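Long-range contact in transcription inhibitor protein Gfh1 (PDB 2F23), which inhibits all catalytic activities of RNA polymerase by partly occluding its substrate-binding site and so keeping nucleoside triphosphates from binding: residues K6-L15 with R133-D141. Residues are numbered along the deposited sequence; the frame is centred on the assembly and turned at random.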
loop_
_atom_site.group_PDB
_atom_site.type_symbol
_atom_site.label_atom_id
_atom_site.label_comp_id
_atom_site.label_asym_id
_atom_site.label_seq_id
_atom_site.Cartn_x
_atom_site.Cartn_y
_atom_site.Cartn_z
ATOM N N LYS A 6 -4.595 -6.515 11.091
ATOM C CA LYS A 6 -6.000 -6.809 10.856
ATOM C C LYS A 6 -6.338 -6.477 9.411
ATOM O O LYS A 6 -5.932 -5.433 8.899
ATOM C CB LYS A 6 -6.882 -5.971 11.785
ATOM C CG LYS A 6 -6.734 -6.303 13.257
ATOM C CD LYS A 6 -7.571 -5.368 14.115
ATOM C CE LYS A 6 -6.833 -4.074 14.445
ATOM N NZ LYS A 6 -6.436 -3.281 13.250
ATOM N N LEU A 7 -7.059 -7.380 8.752
ATOM C CA LEU A 7 -7.474 -7.177 7.367
ATOM C C LEU A 7 -8.918 -7.608 7.190
ATOM O O LEU A 7 -9.383 -8.526 7.862
ATOM C CB LEU A 7 -6.618 -8.015 6.410
ATOM C CG LEU A 7 -5.190 -7.567 6.102
ATOM C CD1 LEU A 7 -4.485 -8.633 5.271
ATOM C CD2 LEU A 7 -5.229 -6.253 5.341
ATOM N N THR A 8 -9.635 -6.935 6.301
ATOM C CA THR A 8 -10.999 -7.346 6.007
ATOM C C THR A 8 -10.808 -8.372 4.893
ATOM O O THR A 8 -9.703 -8.531 4.373
ATOM C CB THR A 8 -11.851 -6.196 5.447
ATOM O OG1 THR A 8 -11.172 -5.608 4.332
ATOM C CG2 THR A 8 -12.105 -5.134 6.508
ATOM N N LYS A 9 -11.874 -9.066 4.517
ATOM C CA LYS A 9 -11.758 -10.037 3.441
ATOM C C LYS A 9 -11.304 -9.323 2.173
ATOM O O LYS A 9 -10.486 -9.844 1.419
ATOM C CB LYS A 9 -13.099 -10.739 3.217
ATOM C CG LYS A 9 -13.560 -11.539 4.427
ATOM C CD LYS A 9 -14.857 -12.292 4.171
ATOM C CE LYS A 9 -14.668 -13.413 3.163
ATOM N NZ LYS A 9 -15.889 -14.260 3.056
ATOM N N ALA A 10 -11.818 -8.116 1.950
ATOM C CA ALA A 10 -11.451 -7.341 0.770
ATOM C C ALA A 10 -9.983 -6.925 0.820
ATOM O O ALA A 10 -9.278 -6.987 -0.185
ATOM C CB ALA A 10 -12.338 -6.106 0.660
ATOM N N GLY A 11 -9.527 -6.501 1.995
ATOM C CA GLY A 11 -8.143 -6.081 2.138
ATOM C C GLY A 11 -7.183 -7.220 1.865
ATOM O O GLY A 11 -6.155 -7.038 1.205
ATOM N N TYR A 12 -7.514 -8.397 2.390
ATOM C CA TYR A 12 -6.690 -9.582 2.189
ATOM C C TYR A 12 -6.665 -9.916 0.701
ATOM O O TYR A 12 -5.605 -10.172 0.130
ATOM C CB TYR A 12 -7.262 -10.764 2.972
ATOM C CG TYR A 12 -6.395 -12.001 2.919
ATOM C CD1 TYR A 12 -5.457 -12.261 3.915
ATOM C CD2 TYR A 12 -6.508 -12.907 1.866
ATOM C CE1 TYR A 12 -4.651 -13.402 3.866
ATOM C CE2 TYR A 12 -5.711 -14.042 1.804
ATOM C CZ TYR A 12 -4.786 -14.285 2.805
ATOM O OH TYR A 12 -3.992 -15.410 2.736
ATOM N N GLU A 13 -7.842 -9.911 0.080
ATOM C CA GLU A 13 -7.962 -10.205 -1.347
ATOM C C GLU A 13 -7.082 -9.284 -2.183
ATOM O O GLU A 13 -6.357 -9.735 -3.071
ATOM C CB GLU A 13 -9.416 -10.049 -1.810
ATOM C CG GLU A 13 -9.606 -10.306 -3.311
ATOM C CD GLU A 13 -11.049 -10.165 -3.758
ATOM O OE1 GLU A 13 -11.946 -10.602 -3.008
ATOM O OE2 GLU A 13 -11.285 -9.633 -4.862
ATOM N N ARG A 14 -7.150 -7.989 -1.907
ATOM C CA ARG A 14 -6.355 -7.036 -2.666
ATOM C C ARG A 14 -4.862 -7.304 -2.535
ATOM O O ARG A 14 -4.149 -7.332 -3.534
ATOM C CB ARG A 14 -6.657 -5.606 -2.224
ATOM C CG ARG A 14 -8.107 -5.198 -2.409
ATOM C CD ARG A 14 -8.311 -3.704 -2.187
ATOM N NE ARG A 14 -8.045 -2.916 -3.389
ATOM C CZ ARG A 14 -6.839 -2.696 -3.903
ATOM N NH1 ARG A 14 -5.760 -3.201 -3.324
ATOM N NH2 ARG A 14 -6.711 -1.966 -5.002
ATOM N N LEU A 15 -4.390 -7.497 -1.306
ATOM C CA LEU A 15 -2.974 -7.750 -1.092
ATOM C C LEU A 15 -2.505 -9.068 -1.697
ATOM O O LEU A 15 -1.388 -9.149 -2.205
ATOM C CB LEU A 15 -2.649 -7.703 0.405
ATOM C CG LEU A 15 -2.800 -6.313 1.030
ATOM C CD1 LEU A 15 -2.468 -6.389 2.507
ATOM C CD2 LEU A 15 -1.879 -5.323 0.327
ATOM N N ARG A 133 -13.581 0.539 6.312
ATOM C CA ARG A 133 -13.372 0.122 7.694
ATOM C C ARG A 133 -11.954 -0.339 7.978
ATOM O O ARG A 133 -11.142 -0.484 7.069
ATOM C CB ARG A 133 -14.340 -1.019 8.019
ATOM C CG ARG A 133 -15.804 -0.631 7.896
ATOM C CD ARG A 133 -16.716 -1.837 8.054
ATOM N NE ARG A 133 -18.124 -1.459 7.942
ATOM C CZ ARG A 133 -18.861 -0.997 8.947
ATOM N NH1 ARG A 133 -18.337 -0.852 10.157
ATOM N NH2 ARG A 133 -20.130 -0.674 8.736
ATOM N N VAL A 134 -11.664 -0.562 9.257
ATOM C CA VAL A 134 -10.354 -1.047 9.665
ATOM C C VAL A 134 -10.112 -2.376 8.961
ATOM O O VAL A 134 -10.984 -3.247 8.937
ATOM C CB VAL A 134 -10.304 -1.254 11.197
ATOM C CG1 VAL A 134 -9.027 -1.972 11.599
ATOM C CG2 VAL A 134 -10.384 0.099 11.895
ATOM N N GLY A 135 -8.937 -2.520 8.362
ATOM C CA GLY A 135 -8.627 -3.759 7.673
ATOM C C GLY A 135 -8.700 -3.616 6.165
ATOM O O GLY A 135 -8.156 -4.448 5.439
ATOM N N ASP A 136 -9.383 -2.580 5.684
ATOM C CA ASP A 136 -9.475 -2.366 4.244
ATOM C C ASP A 136 -8.137 -1.855 3.717
ATOM O O ASP A 136 -7.373 -1.212 4.442
ATOM C CB ASP A 136 -10.577 -1.352 3.892
ATOM C CG ASP A 136 -11.971 -1.955 3.933
ATOM O OD1 ASP A 136 -12.104 -3.176 3.702
ATOM O OD2 ASP A 136 -12.938 -1.204 4.171
ATOM N N VAL A 137 -7.864 -2.143 2.447
ATOM C CA VAL A 137 -6.633 -1.718 1.793
ATOM C C VAL A 137 -7.042 -0.837 0.616
ATOM O O VAL A 137 -7.826 -1.246 -0.235
ATOM C CB VAL A 137 -5.829 -2.940 1.320
ATOM C CG1 VAL A 137 -4.614 -2.502 0.516
ATOM C CG2 VAL A 137 -5.385 -3.739 2.532
ATOM N N LEU A 138 -6.503 0.377 0.590
ATOM C CA LEU A 138 -6.857 1.358 -0.425
ATOM C C LEU A 138 -5.663 1.991 -1.114
ATOM O O LEU A 138 -4.593 2.115 -0.531
ATOM C CB LEU A 138 -7.671 2.473 0.235
ATOM C CG LEU A 138 -8.774 2.017 1.196
ATOM C CD1 LEU A 138 -9.161 3.151 2.141
ATOM C CD2 LEU A 138 -9.964 1.533 0.392
ATOM N N SER A 139 -5.860 2.383 -2.369
ATOM C CA SER A 139 -4.822 3.082 -3.118
ATOM C C SER A 139 -5.292 4.534 -3.049
ATOM O O SER A 139 -6.383 4.863 -3.522
ATOM C CB SER A 139 -4.768 2.596 -4.566
ATOM O OG SER A 139 -4.261 1.272 -4.635
ATOM N N LEU A 140 -4.481 5.399 -2.450
ATOM C CA LEU A 140 -4.866 6.795 -2.284
ATOM C C LEU A 140 -3.974 7.788 -3.005
ATOM O O LEU A 140 -2.760 7.606 -3.089
ATOM C CB LEU A 140 -4.904 7.148 -0.795
ATOM C CG LEU A 140 -5.799 6.267 0.081
ATOM C CD1 LEU A 140 -5.625 6.650 1.540
ATOM C CD2 LEU A 140 -7.253 6.418 -0.348
ATOM N N ASP A 141 -4.600 8.844 -3.514
ATOM C CA ASP A 141 -3.903 9.904 -4.225
ATOM C C ASP A 141 -3.528 10.972 -3.204
ATOM O O ASP A 141 -4.307 11.885 -2.926
ATOM C CB ASP A 141 -4.817 10.496 -5.300
ATOM C CG ASP A 141 -5.238 9.466 -6.337
ATOM O OD1 ASP A 141 -4.356 8.951 -7.055
ATOM O OD2 ASP A 141 -6.447 9.172 -6.435
#
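With chi1 of 53°, T8 sets OG1 between its backbone N and carbonyl carbon, facing both the helix that follows it and D136. The CB of D136 points away from residues 6-15, but CG, beside the backbone N (chi1 -79°), brings OD1 back to T8. T8 OG1 donates to D136 OD1 over 2.7 Å, on its anti side and tilted out of the carboxylate plane, and accepts from G11 N at 3.0 Å as the helix N-cap. D136 OD2 takes R133 N and H132 ND1, so both carboxylate oxygens are engaged. Losing the hydroxyl, as with an alanine here, is likely to leave G11 N uncapped and D136 OD1 without its donor. T8 N gives G135 O a fairly straight hydrogen bond (162°, 3.0 Å) from above the carbonyl plane. A CB on G11 would collide with G135 O, and one on G135 with T8 N; G135's turn conformation itself calls for glycine. V137 packs by CG2 on L7 CD2 (3.8 Å) and by CG1 on L15 CD2 (3.9 Å), the latter side chains crossing at about a right angle. This is an interdomain joint of the GreA/GreB family, probably relevant to the pH-dependent reorientation: a type II turn, R133 to D136, and the edge strand of the C-terminal FKBP-like domain meet the capped base of the N-terminal coiled coil.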